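Local coordinates for cytochrome c-552/4 domain-containing protein (PDB 4QO5) that is of unknown function but, as a membrane-associated octaheme cytochrome c, binds eight hemes and probably takes part in electron transfer, at residues A[33-36]-A[37-41]; A[221-225]-A[226-230]; A[433-436]-A[437-441]; A[63-66]-A[67-70]; A[14-17]-A[18-22]. All blocks are in the same frame, centred on the assembly; numbering follows the deposited sequence.

Interaction 1 (A[33-36]-A[37-41]); sequences GIVA and DWLKS. With HEC (heme c), chain C.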
# COMPACT_ATOMS: atom_id res chain seq x y z
N GLY A 33 2.38 -10.91 -27.89
CA GLY A 33 2.94 -10.40 -26.65
C GLY A 33 4.27 -11.05 -26.30
O GLY A 33 5.19 -10.38 -25.83
N ILE A 34 4.38 -12.35 -26.54
CA ILE A 34 5.62 -13.05 -26.23
C ILE A 34 6.74 -12.58 -27.16
O ILE A 34 7.84 -12.31 -26.70
CB ILE A 34 5.47 -14.59 -26.34
CG1 ILE A 34 4.59 -15.11 -25.19
CG2 ILE A 34 6.87 -15.26 -26.27
CD1 ILE A 34 4.22 -16.60 -25.30
N VAL A 35 6.45 -12.48 -28.45
CA VAL A 35 7.47 -12.02 -29.40
C VAL A 35 7.92 -10.59 -29.09
O VAL A 35 9.12 -10.32 -29.07
CB VAL A 35 7.03 -12.16 -30.87
CG1 VAL A 35 8.15 -11.65 -31.81
CG2 VAL A 35 6.67 -13.61 -31.21
N ALA A 36 6.98 -9.68 -28.83
CA ALA A 36 7.35 -8.31 -28.47
C ALA A 36 8.23 -8.28 -27.21
O ALA A 36 9.21 -7.55 -27.15
CB ALA A 36 6.12 -7.45 -28.27
N ASP A 37 7.88 -9.09 -26.22
CA ASP A 37 8.58 -9.15 -24.95
C ASP A 37 10.01 -9.69 -25.16
O ASP A 37 10.99 -9.11 -24.70
CB ASP A 37 7.79 -10.07 -24.04
CG ASP A 37 7.98 -9.76 -22.57
OD1 ASP A 37 8.40 -8.63 -22.23
OD2 ASP A 37 7.67 -10.66 -21.76
N TRP A 38 10.12 -10.79 -25.91
CA TRP A 38 11.42 -11.36 -26.27
C TRP A 38 12.29 -10.37 -27.05
O TRP A 38 13.50 -10.28 -26.81
CB TRP A 38 11.21 -12.63 -27.10
CG TRP A 38 12.50 -13.20 -27.65
CD1 TRP A 38 13.43 -13.93 -26.96
CD2 TRP A 38 13.01 -13.06 -28.99
NE1 TRP A 38 14.48 -14.26 -27.79
CE2 TRP A 38 14.25 -13.73 -29.03
CE3 TRP A 38 12.54 -12.43 -30.15
CZ2 TRP A 38 15.03 -13.80 -30.19
CZ3 TRP A 38 13.32 -12.49 -31.30
CH2 TRP A 38 14.55 -13.18 -31.31
N LEU A 39 11.68 -9.61 -27.96
CA LEU A 39 12.40 -8.58 -28.72
C LEU A 39 13.06 -7.53 -27.81
O LEU A 39 14.02 -6.86 -28.22
CB LEU A 39 11.45 -7.88 -29.71
CG LEU A 39 11.10 -8.67 -30.98
CD1 LEU A 39 9.95 -7.97 -31.72
CD2 LEU A 39 12.32 -8.77 -31.89
N LYS A 40 12.55 -7.37 -26.59
CA LYS A 40 13.09 -6.36 -25.67
C LYS A 40 14.26 -6.90 -24.86
O LYS A 40 14.95 -6.14 -24.17
CB LYS A 40 12.02 -5.85 -24.70
CG LYS A 40 10.85 -5.14 -25.36
CD LYS A 40 9.99 -4.45 -24.31
CE LYS A 40 8.51 -4.44 -24.68
NZ LYS A 40 8.19 -3.59 -25.87
N SER A 41 14.47 -8.21 -24.92
CA SER A 41 15.56 -8.83 -24.15
C SER A 41 16.93 -8.61 -24.76
O SER A 41 17.11 -8.61 -25.99
CB SER A 41 15.34 -10.33 -23.95
OG SER A 41 15.53 -11.04 -25.16
FE HEC C . 9.73 -19.02 -23.76
CHA HEC C . 7.61 -20.32 -21.38
CHB HEC C . 7.18 -19.24 -26.08
CHC HEC C . 11.76 -17.64 -25.97
CHD HEC C . 12.29 -19.07 -21.48
NA HEC C . 7.79 -19.60 -23.74
C1A HEC C . 7.11 -20.12 -22.64
C2A HEC C . 5.77 -20.45 -23.02
C3A HEC C . 5.64 -20.15 -24.31
C4A HEC C . 6.89 -19.61 -24.79
CMA HEC C . 4.35 -20.32 -25.15
CAA HEC C . 4.71 -21.10 -22.10
CBA HEC C . 4.26 -20.22 -20.94
CGA HEC C . 3.19 -19.31 -21.45
O1A HEC C . 3.21 -18.11 -21.06
O2A HEC C . 2.34 -19.78 -22.26
NB HEC C . 9.52 -18.65 -25.61
C1B HEC C . 8.38 -18.68 -26.40
C2B HEC C . 8.61 -17.94 -27.61
C3B HEC C . 9.86 -17.47 -27.49
C4B HEC C . 10.45 -17.93 -26.29
CMB HEC C . 7.51 -17.71 -28.69
CAB HEC C . 10.71 -16.51 -28.29
CBB HEC C . 9.87 -15.32 -28.86
NC HEC C . 11.65 -18.50 -23.75
C1C HEC C . 12.35 -17.95 -24.79
C2C HEC C . 13.76 -17.93 -24.49
C3C HEC C . 13.81 -18.13 -23.16
C4C HEC C . 12.56 -18.62 -22.73
CMC HEC C . 14.73 -17.14 -25.41
CAC HEC C . 14.94 -18.15 -22.09
CBC HEC C . 16.02 -17.05 -22.25
ND HEC C . 9.89 -19.60 -21.81
C1D HEC C . 11.06 -19.47 -21.05
C2D HEC C . 10.85 -19.84 -19.68
C3D HEC C . 9.38 -20.26 -19.62
C4D HEC C . 8.89 -20.08 -20.98
CMD HEC C . 11.96 -19.77 -18.60
CAD HEC C . 8.51 -20.77 -18.45
CBD HEC C . 9.24 -21.26 -17.22
CGD HEC C . 9.49 -20.10 -16.27
O1D HEC C . 10.09 -20.34 -15.20
O2D HEC C . 9.10 -18.95 -16.58
O HOH W 1 9.19 -5.06 -28.59
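W38 meets I34 one helical turn back: its N-H points at I34 O over 2.9 Å and is almost straight, at 171°. Its side chain then leaves for the heme. W38 CB still rests 3.4 Å from I34 O while already touching heme CBB, and with CG anti to the backbone N (chi1 174°) the indole swings off the helix toward the porphyrin rim. W38 CG lies 3.6 Å from heme CBB. Further out, CD1 and NE1 pass the methyl CMC, W38 NE1 at 3.7 Å from heme CMC, and the NE1 proton goes to V77 O, a bond that fixes the ring's rotation. On the benzo side W38 CE3 is 4.1 Å from heme CBB, and V35 O sits at the ring edge, near its plane. Over one face, displaced toward the rim, lies heme CAB. I34 lines the same heme pocket, I34 CG2 lying 3.5 Å from heme C2B. Round the helix, V35 CG1 and L39 CD1 run alongside each other at 4.1 Å. A36 O receives a weak bond from K40 N and a water proton, the water also accepting from K40 NZ. Helix 32-39 is thus wedged between heme and protein: V35 packs on V10 of helix 6-11 and on L24 and H27 of helix 18-30, L39 leans on L6 and A9 of helix 6-11, and I34 also touches C410 of the second subunit.

Interaction 2 (A[221-225]-A[226-230]); sequences RHSFD and IEIAR. With HEC (heme c), chain C.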
# COMPACT_ATOMS: atom_id res chain seq x y z
N ARG A 221 10.32 -13.59 -17.78
CA ARG A 221 10.37 -13.81 -19.21
C ARG A 221 9.31 -12.88 -19.83
O ARG A 221 8.45 -12.40 -19.11
CB ARG A 221 10.05 -15.28 -19.52
CG ARG A 221 8.58 -15.64 -19.27
CD ARG A 221 8.24 -17.11 -19.61
NE ARG A 221 6.79 -17.25 -19.60
CZ ARG A 221 6.06 -17.47 -18.51
NH1 ARG A 221 4.74 -17.51 -18.61
NH2 ARG A 221 6.64 -17.64 -17.33
N HIS A 222 9.42 -12.55 -21.11
CA HIS A 222 10.54 -12.94 -21.95
C HIS A 222 11.55 -11.82 -22.15
O HIS A 222 12.47 -11.94 -22.97
CB HIS A 222 10.04 -13.45 -23.31
CG HIS A 222 9.52 -14.85 -23.26
ND1 HIS A 222 8.21 -15.16 -23.00
CD2 HIS A 222 10.15 -16.03 -23.46
CE1 HIS A 222 8.04 -16.47 -23.04
NE2 HIS A 222 9.21 -17.02 -23.31
N SER A 223 11.39 -10.74 -21.39
CA SER A 223 12.31 -9.62 -21.49
C SER A 223 13.60 -9.89 -20.72
O SER A 223 14.64 -9.38 -21.10
CB SER A 223 11.67 -8.30 -21.05
OG SER A 223 11.24 -8.38 -19.69
N PHE A 224 13.52 -10.69 -19.65
CA PHE A 224 14.69 -11.06 -18.82
C PHE A 224 15.56 -9.83 -18.54
O PHE A 224 16.75 -9.81 -18.82
CB PHE A 224 15.53 -12.20 -19.45
CG PHE A 224 14.80 -13.51 -19.49
CD1 PHE A 224 14.66 -14.28 -18.34
CD2 PHE A 224 14.23 -13.96 -20.68
CE1 PHE A 224 13.98 -15.49 -18.39
CE2 PHE A 224 13.53 -15.15 -20.72
CZ PHE A 224 13.41 -15.92 -19.57
N ASP A 225 14.92 -8.79 -18.01
CA ASP A 225 15.49 -7.46 -17.94
C ASP A 225 16.09 -7.21 -16.56
O ASP A 225 15.38 -7.28 -15.56
CB ASP A 225 14.37 -6.45 -18.22
CG ASP A 225 14.88 -5.03 -18.42
OD1 ASP A 225 16.09 -4.76 -18.24
OD2 ASP A 225 14.05 -4.15 -18.75
N ILE A 226 17.39 -6.93 -16.49
CA ILE A 226 17.98 -6.63 -15.19
C ILE A 226 17.48 -5.31 -14.64
O ILE A 226 17.56 -5.07 -13.43
CB ILE A 226 19.53 -6.68 -15.18
CG1 ILE A 226 20.11 -5.56 -16.05
CG2 ILE A 226 20.02 -8.07 -15.60
CD1 ILE A 226 21.63 -5.41 -15.88
N GLU A 227 16.92 -4.46 -15.50
CA GLU A 227 16.32 -3.23 -14.99
C GLU A 227 15.09 -3.58 -14.15
O GLU A 227 14.81 -2.92 -13.15
CB GLU A 227 15.99 -2.24 -16.12
CG GLU A 227 15.19 -1.04 -15.66
CD GLU A 227 15.30 0.14 -16.62
OE1 GLU A 227 16.23 0.13 -17.45
OE2 GLU A 227 14.46 1.06 -16.53
N ILE A 228 14.36 -4.63 -14.54
CA ILE A 228 13.28 -5.11 -13.70
C ILE A 228 13.79 -5.81 -12.44
O ILE A 228 13.27 -5.59 -11.34
CB ILE A 228 12.30 -6.02 -14.48
CG1 ILE A 228 11.53 -5.20 -15.52
CG2 ILE A 228 11.33 -6.69 -13.51
CD1 ILE A 228 10.49 -5.98 -16.33
N ALA A 229 14.85 -6.62 -12.58
CA ALA A 229 15.40 -7.35 -11.44
C ALA A 229 15.91 -6.38 -10.38
O ALA A 229 15.90 -6.69 -9.19
CB ALA A 229 16.53 -8.28 -11.91
N ARG A 230 16.37 -5.22 -10.81
CA ARG A 230 16.88 -4.22 -9.87
C ARG A 230 15.85 -3.22 -9.37
O ARG A 230 16.21 -2.27 -8.67
CB ARG A 230 18.00 -3.46 -10.54
CG ARG A 230 19.24 -4.28 -10.75
CD ARG A 230 20.12 -3.67 -11.81
NE ARG A 230 21.45 -4.22 -11.75
CZ ARG A 230 22.43 -3.81 -12.53
NH1 ARG A 230 22.14 -2.93 -13.46
NH2 ARG A 230 23.67 -4.34 -12.44
FE HEC C . 9.73 -19.02 -23.76
CHA HEC C . 7.61 -20.32 -21.38
CHB HEC C . 7.18 -19.24 -26.08
CHC HEC C . 11.76 -17.64 -25.97
CHD HEC C . 12.29 -19.07 -21.48
NA HEC C . 7.79 -19.60 -23.74
C1A HEC C . 7.11 -20.12 -22.64
C2A HEC C . 5.77 -20.45 -23.02
C3A HEC C . 5.64 -20.15 -24.31
C4A HEC C . 6.89 -19.61 -24.79
CMA HEC C . 4.35 -20.32 -25.15
CAA HEC C . 4.71 -21.10 -22.10
CBA HEC C . 4.26 -20.22 -20.94
CGA HEC C . 3.19 -19.31 -21.45
O1A HEC C . 3.21 -18.11 -21.06
O2A HEC C . 2.34 -19.78 -22.26
NB HEC C . 9.52 -18.65 -25.61
C1B HEC C . 8.38 -18.68 -26.40
C2B HEC C . 8.61 -17.94 -27.61
C3B HEC C . 9.86 -17.47 -27.49
C4B HEC C . 10.45 -17.93 -26.29
CMB HEC C . 7.51 -17.71 -28.69
CAB HEC C . 10.71 -16.51 -28.29
CBB HEC C . 9.87 -15.32 -28.86
NC HEC C . 11.65 -18.50 -23.75
C1C HEC C . 12.35 -17.95 -24.79
C2C HEC C . 13.76 -17.93 -24.49
C3C HEC C . 13.81 -18.13 -23.16
C4C HEC C . 12.56 -18.62 -22.73
CMC HEC C . 14.73 -17.14 -25.41
CAC HEC C . 14.94 -18.15 -22.09
CBC HEC C . 16.02 -17.05 -22.25
ND HEC C . 9.89 -19.60 -21.81
C1D HEC C . 11.06 -19.47 -21.05
C2D HEC C . 10.85 -19.84 -19.68
C3D HEC C . 9.38 -20.26 -19.62
C4D HEC C . 8.89 -20.08 -20.98
CMD HEC C . 11.96 -19.77 -18.60
CAD HEC C . 8.51 -20.77 -18.45
CBD HEC C . 9.24 -21.26 -17.22
CGD HEC C . 9.49 -20.10 -16.27
O1D HEC C . 10.09 -20.34 -15.20
O2D HEC C . 9.10 -18.95 -16.58
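The D225 and E227 side chains run alongside each other in the same direction, their carboxylates turned 52° apart. D225 is the N-cap of helix 226-229: OD1 takes the N-H of E227 over 2.9 Å, from well above the carboxylate plane, and D225 O accepts from A229 N at 3.1 Å. CG of D225 stands anti to its own backbone N (chi1 -170°), which brings OD1 round to the first turn. I228 CG1 packs 4.1 Å from D225 CB. The residues before the cap are set against the heme. H222, preceded by a cis peptide, binds the heme iron through NE2 at 2.1 Å, with H83 as the other axial ligand; R221 CB sits over the centre of one face of the H222 ring. R221 CA lies over one face of F224, offset toward the rim. The extended R221 chain runs over the porphyrin face, CD above the pyrrole D ring, before the guanidinium reaches both propionates, R221 NH1 donating to heme O1A at 3.0 Å and R221 NH2 to heme O2D at 2.9 Å. A leucine here would probably leave each propionate without one of its donors and their negative charges less balanced. D225 OD2 accepts from H262 of the second subunit, and E227 forms salt bridges with K269 of its own chain and K264 of the second subunit. A cationic R221 bonded to both propionates would probably offset their charge and could in turn influence the iron's potential.

Interaction 3 (A[433-436]-A[437-441]); sequences ATLK and TTVLL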
# COMPACT_ATOMS: atom_id res chain seq x y z
N ALA A 433 10.21 -10.22 23.59
CA ALA A 433 8.75 -10.09 23.47
C ALA A 433 8.15 -11.42 22.99
O ALA A 433 7.10 -11.84 23.46
CB ALA A 433 8.37 -8.95 22.52
N THR A 434 8.85 -12.08 22.07
CA THR A 434 8.44 -13.37 21.55
C THR A 434 8.49 -14.45 22.64
O THR A 434 7.64 -15.34 22.70
CB THR A 434 9.29 -13.76 20.34
OG1 THR A 434 9.07 -12.80 19.30
CG2 THR A 434 8.93 -15.16 19.81
N LEU A 435 9.48 -14.37 23.52
CA LEU A 435 9.55 -15.31 24.63
C LEU A 435 8.35 -15.10 25.55
O LEU A 435 7.79 -16.06 26.10
CB LEU A 435 10.87 -15.16 25.40
CG LEU A 435 11.01 -16.00 26.68
CD1 LEU A 435 10.86 -17.49 26.37
CD2 LEU A 435 12.37 -15.72 27.34
N LYS A 436 7.95 -13.84 25.72
CA LYS A 436 6.82 -13.51 26.58
C LYS A 436 5.52 -14.09 26.04
O LYS A 436 4.74 -14.70 26.78
CB LYS A 436 6.70 -11.99 26.76
CG LYS A 436 5.65 -11.58 27.80
CD LYS A 436 5.62 -10.07 27.98
CE LYS A 436 4.58 -9.66 29.01
NZ LYS A 436 5.02 -9.92 30.40
N THR A 437 5.26 -13.91 24.74
CA THR A 437 4.03 -14.46 24.17
C THR A 437 4.06 -15.98 24.17
O THR A 437 3.02 -16.63 24.28
CB THR A 437 3.75 -13.94 22.74
OG1 THR A 437 4.82 -14.31 21.87
CG2 THR A 437 3.61 -12.42 22.74
N THR A 438 5.26 -16.55 24.05
CA THR A 438 5.40 -18.01 24.09
C THR A 438 5.01 -18.55 25.48
O THR A 438 4.35 -19.59 25.58
CB THR A 438 6.83 -18.46 23.71
OG1 THR A 438 7.12 -18.01 22.37
CG2 THR A 438 6.94 -19.97 23.78
N VAL A 439 5.40 -17.84 26.53
CA VAL A 439 5.04 -18.25 27.88
C VAL A 439 3.54 -18.09 28.12
O VAL A 439 2.92 -18.90 28.81
CB VAL A 439 5.86 -17.50 28.96
CG1 VAL A 439 5.34 -17.79 30.36
CG2 VAL A 439 7.33 -17.90 28.86
N LEU A 440 2.95 -17.03 27.56
CA LEU A 440 1.50 -16.86 27.62
C LEU A 440 0.79 -18.03 26.92
O LEU A 440 -0.24 -18.51 27.39
CB LEU A 440 1.07 -15.52 27.00
CG LEU A 440 1.51 -14.27 27.77
CD1 LEU A 440 1.25 -13.02 26.97
CD2 LEU A 440 0.82 -14.20 29.12
N LEU A 441 1.34 -18.49 25.81
CA LEU A 441 0.76 -19.65 25.13
C LEU A 441 0.85 -20.91 26.00
O LEU A 441 -0.10 -21.69 26.05
CB LEU A 441 1.40 -19.89 23.77
CG LEU A 441 0.72 -21.02 22.99
CD1 LEU A 441 -0.79 -20.79 22.88
CD2 LEU A 441 1.32 -21.13 21.62
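The carbonyl plane of T434 is met on opposite faces by two donors of T438, the backbone N at 3.0 Å from T434 O and the hydroxyl OG1 at 2.7 Å from the same oxygen. Both are tilted about 30° out of that plane, so one oxygen is gripped twice by a single residue. The torsion responsible turns OG1 anti to the carbonyl carbon of T438 (chi1 -60°), back down the helix. A valine here would probably deprive T434 O of its second donor and leave the W469 indole N-H without its acceptor. The rest is regular helix: T437 N reaches A433 O at 3.1 Å, and V439 N and L440 N bond to L435 O and K436 O. Along the more exposed side, L435 CD1 and V439 CG2 make a light apolar contact at 4.3 Å, and V439 CG2 comes 3.3 Å from L435 O. This is plain packing within helix 413-447, away from the hemes. T437 OG1 pairs with S472 and T438 OG1 with W469, both on helix 464-485; K436 and T437 pack on I505 of helix 498-520, and K436 NZ donates to T150 O of the third subunit.

Interaction 4 (A[63-66]-A[67-70]); sequences TPLD and EIPA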
# COMPACT_ATOMS: atom_id res chain seq x y z
N THR A 63 29.19 -19.47 -18.57
CA THR A 63 29.69 -20.76 -19.05
C THR A 63 30.76 -20.50 -20.11
O THR A 63 30.51 -19.77 -21.06
CB THR A 63 28.57 -21.61 -19.67
OG1 THR A 63 27.50 -21.77 -18.73
CG2 THR A 63 29.11 -22.99 -20.06
N PRO A 64 31.96 -21.09 -19.94
CA PRO A 64 33.02 -20.84 -20.92
C PRO A 64 32.57 -21.12 -22.35
O PRO A 64 31.82 -22.07 -22.55
CB PRO A 64 34.11 -21.83 -20.51
CG PRO A 64 33.90 -22.03 -19.05
CD PRO A 64 32.41 -21.97 -18.85
N LEU A 65 33.02 -20.31 -23.30
CA LEU A 65 32.52 -20.43 -24.67
C LEU A 65 32.72 -21.83 -25.23
O LEU A 65 31.82 -22.36 -25.88
CB LEU A 65 33.16 -19.39 -25.60
CG LEU A 65 32.57 -19.30 -27.01
CD1 LEU A 65 31.08 -18.94 -27.03
CD2 LEU A 65 33.37 -18.28 -27.81
N ASP A 66 33.88 -22.43 -24.95
CA ASP A 66 34.14 -23.76 -25.50
C ASP A 66 33.32 -24.88 -24.84
O ASP A 66 33.37 -26.03 -25.28
CB ASP A 66 35.65 -24.09 -25.49
CG ASP A 66 36.26 -24.10 -24.09
OD1 ASP A 66 35.52 -23.93 -23.10
OD2 ASP A 66 37.49 -24.30 -23.98
N GLU A 67 32.57 -24.54 -23.80
CA GLU A 67 31.68 -25.49 -23.15
C GLU A 67 30.21 -25.23 -23.48
O GLU A 67 29.32 -25.94 -23.00
CB GLU A 67 31.89 -25.48 -21.64
CG GLU A 67 33.32 -25.89 -21.26
CD GLU A 67 33.49 -26.10 -19.76
OE1 GLU A 67 32.69 -26.86 -19.18
OE2 GLU A 67 34.43 -25.51 -19.18
N ILE A 68 29.95 -24.19 -24.26
CA ILE A 68 28.61 -23.92 -24.78
C ILE A 68 28.53 -24.68 -26.10
O ILE A 68 29.46 -24.61 -26.90
CB ILE A 68 28.39 -22.42 -25.03
CG1 ILE A 68 28.44 -21.64 -23.72
CG2 ILE A 68 27.06 -22.14 -25.75
CD1 ILE A 68 28.24 -20.12 -23.89
N PRO A 69 27.43 -25.41 -26.33
CA PRO A 69 27.29 -26.19 -27.57
C PRO A 69 27.51 -25.32 -28.82
O PRO A 69 27.00 -24.20 -28.90
CB PRO A 69 25.85 -26.70 -27.51
CG PRO A 69 25.52 -26.75 -26.04
CD PRO A 69 26.28 -25.59 -25.42
N ALA A 70 28.28 -25.84 -29.77
CA ALA A 70 28.68 -25.09 -30.97
C ALA A 70 27.52 -24.45 -31.72
O ALA A 70 27.64 -23.33 -32.20
CB ALA A 70 29.49 -25.99 -31.90
O HOH W 2 36.52 -24.59 -20.78
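P64 O takes the N-H of E67 over 2.9 Å, and L65 O that of I68 over 3.1 Å. Neither donor sits on a lone pair: E67 N stands 51° above the P64 carbonyl plane and I68 N 65° above that of L65. Two successive bonds from residue i+3 back to i make this a short 3-10 turn, running through 65-67 in the loop between helix 48-51 and helix 70-73. The carboxylates at its outer side, D66 and E67, lie side by side with like charges 4.4 Å apart, D66 OD1 to E67 OE2, and one water serves both, donating to D66 OD1 at 2.6 Å and to E67 OE2 at 2.8 Å. Such a bridge would be expected to soften the repulsion. D66 can reach it because CG stands between its backbone N and carbonyl carbon (chi1 61°), turning the carboxylate alongside E67. The other oxygen, E67 OE1, is paired in a salt bridge with R115, and E67 OE2 also rests against the proline ring, 3.5 Å from P64 CG. On the inner side the polar groups of T63 are taken by the fold: OG1 by A111 O and R115 N, and the carbonyl O by W52 NE1. I68 O accepts from R73 NE. Apolar contacts fill the turn beneath, T63 CG2 meeting I68 CG1 at 4.0 Å, their side chains slanted across each other, and L65 CD1 lying near I68 CD1. The I68 side chain comes within about 5 Å of a bound heme c.

Interaction 5 (A[14-17]-A[18-22]); sequences KNVS and PQTKT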
# COMPACT_ATOMS: atom_id res chain seq x y z
N LYS A 14 19.46 -9.90 -36.36
CA LYS A 14 20.55 -10.60 -37.02
C LYS A 14 20.97 -11.78 -36.19
O LYS A 14 20.68 -11.83 -34.98
CB LYS A 14 21.73 -9.67 -37.28
CG LYS A 14 22.28 -9.01 -36.04
CD LYS A 14 23.40 -8.04 -36.40
CE LYS A 14 23.80 -7.21 -35.19
NZ LYS A 14 24.97 -6.33 -35.47
N ASN A 15 21.62 -12.73 -36.85
CA ASN A 15 22.13 -13.93 -36.21
C ASN A 15 21.03 -14.74 -35.52
O ASN A 15 21.24 -15.29 -34.44
CB ASN A 15 23.26 -13.58 -35.23
CG ASN A 15 24.40 -12.86 -35.91
OD1 ASN A 15 24.88 -13.30 -36.96
ND2 ASN A 15 24.83 -11.74 -35.34
N VAL A 16 19.86 -14.79 -36.16
CA VAL A 16 18.78 -15.63 -35.69
C VAL A 16 18.94 -17.03 -36.30
O VAL A 16 19.27 -17.17 -37.48
CB VAL A 16 17.42 -15.02 -36.06
CG1 VAL A 16 16.30 -15.81 -35.43
CG2 VAL A 16 17.37 -13.56 -35.58
N SER A 17 18.73 -18.07 -35.51
CA SER A 17 18.87 -19.43 -36.04
C SER A 17 17.72 -19.71 -37.01
O SER A 17 16.66 -19.10 -36.91
CB SER A 17 18.89 -20.47 -34.91
OG SER A 17 17.61 -20.58 -34.29
N PRO A 18 17.95 -20.62 -37.98
CA PRO A 18 16.86 -20.98 -38.90
C PRO A 18 15.66 -21.51 -38.13
O PRO A 18 14.52 -21.27 -38.53
CB PRO A 18 17.47 -22.10 -39.74
CG PRO A 18 18.94 -21.87 -39.69
CD PRO A 18 19.23 -21.24 -38.35
N GLN A 19 15.92 -22.23 -37.04
CA GLN A 19 14.82 -22.77 -36.25
C GLN A 19 13.99 -21.66 -35.63
O GLN A 19 12.77 -21.65 -35.74
CB GLN A 19 15.34 -23.69 -35.15
CG GLN A 19 16.01 -24.95 -35.68
CD GLN A 19 17.52 -24.83 -35.79
OE1 GLN A 19 18.07 -23.73 -35.91
NE2 GLN A 19 18.20 -25.97 -35.73
N THR A 20 14.67 -20.72 -34.99
CA THR A 20 13.97 -19.64 -34.32
C THR A 20 13.19 -18.80 -35.33
O THR A 20 12.09 -18.35 -35.03
CB THR A 20 14.92 -18.82 -33.43
OG1 THR A 20 15.19 -19.60 -32.25
CG2 THR A 20 14.28 -17.48 -32.98
N LYS A 21 13.73 -18.63 -36.54
CA LYS A 21 13.00 -17.89 -37.56
C LYS A 21 11.66 -18.54 -37.86
O LYS A 21 10.68 -17.86 -38.12
CB LYS A 21 13.82 -17.76 -38.86
CG LYS A 21 14.96 -16.76 -38.77
CD LYS A 21 15.59 -16.54 -40.14
CE LYS A 21 16.37 -15.23 -40.21
NZ LYS A 21 16.90 -14.97 -41.58
N THR A 22 11.62 -19.87 -37.81
CA THR A 22 10.37 -20.59 -38.00
C THR A 22 9.40 -20.35 -36.83
O THR A 22 8.21 -20.06 -37.05
CB THR A 22 10.61 -22.08 -38.20
OG1 THR A 22 11.49 -22.26 -39.33
CG2 THR A 22 9.30 -22.80 -38.48
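S17 OG has two partners: it accepts the N-H of T20 at 3.0 Å, nearly straight at 160°, and pairs with E81 OE1. Its neighbour in the turn, T20 OG1, is taken by E81 OE2 and by Y80 N, so the one glutamate of helix 79-83 serves both hydroxyls. A chi1 of 70° tucks S17 OG back over the backbone, within reach of T20 N. Q19 bends at chi2, bringing Q19 OE1 to 3.5 Å from S17 CB. S17 O accepts K21 N at 3.0 Å, the first i to i+4 bond of the helix, and P18 O is met by T22 twice, T22 N from one side of the P18 carbonyl plane and T22 OG1 from the other, each at 3.3 Å. V16 supplies the apolar side. The V16 and T20 side chains cross at about a right angle, V16 CG1 lying 3.6 Å from T20 CG2, and the same branch reaches the aliphatic part of K21, with V16 CG1 3.7 Å from K21 CG. Contact between the residue before the N-cap and the fourth of the helix recalls a hydrophobic staple, here made with the lysine's methylenes. Serine at the N-cap with proline as the first helical residue is a classic helix start, and helix 18-30, which it opens, carries H27, an axial ligand of one of the hemes.

From the N terminus the order is 5, 1, 4, 2, 3. Each contact is local to one continuous run of chain, so none nests in or crosses another. Interaction 5 starts helix 18-30 after the loop from helix 6-11; interaction 1 lies on the next helix, 32-39, about 15 Å away between centres. Interaction 4 closes a turn before helix 70-73. Interaction 2, far on in sequence, returns to interaction 1: their centres are 12 Å apart, they touch where D37 OD2 takes H222 N, and they share one heme and the second subunit. Interaction 3 stands alone on helix 413-447, across the chain's centre from 1, 2, 4 and 5.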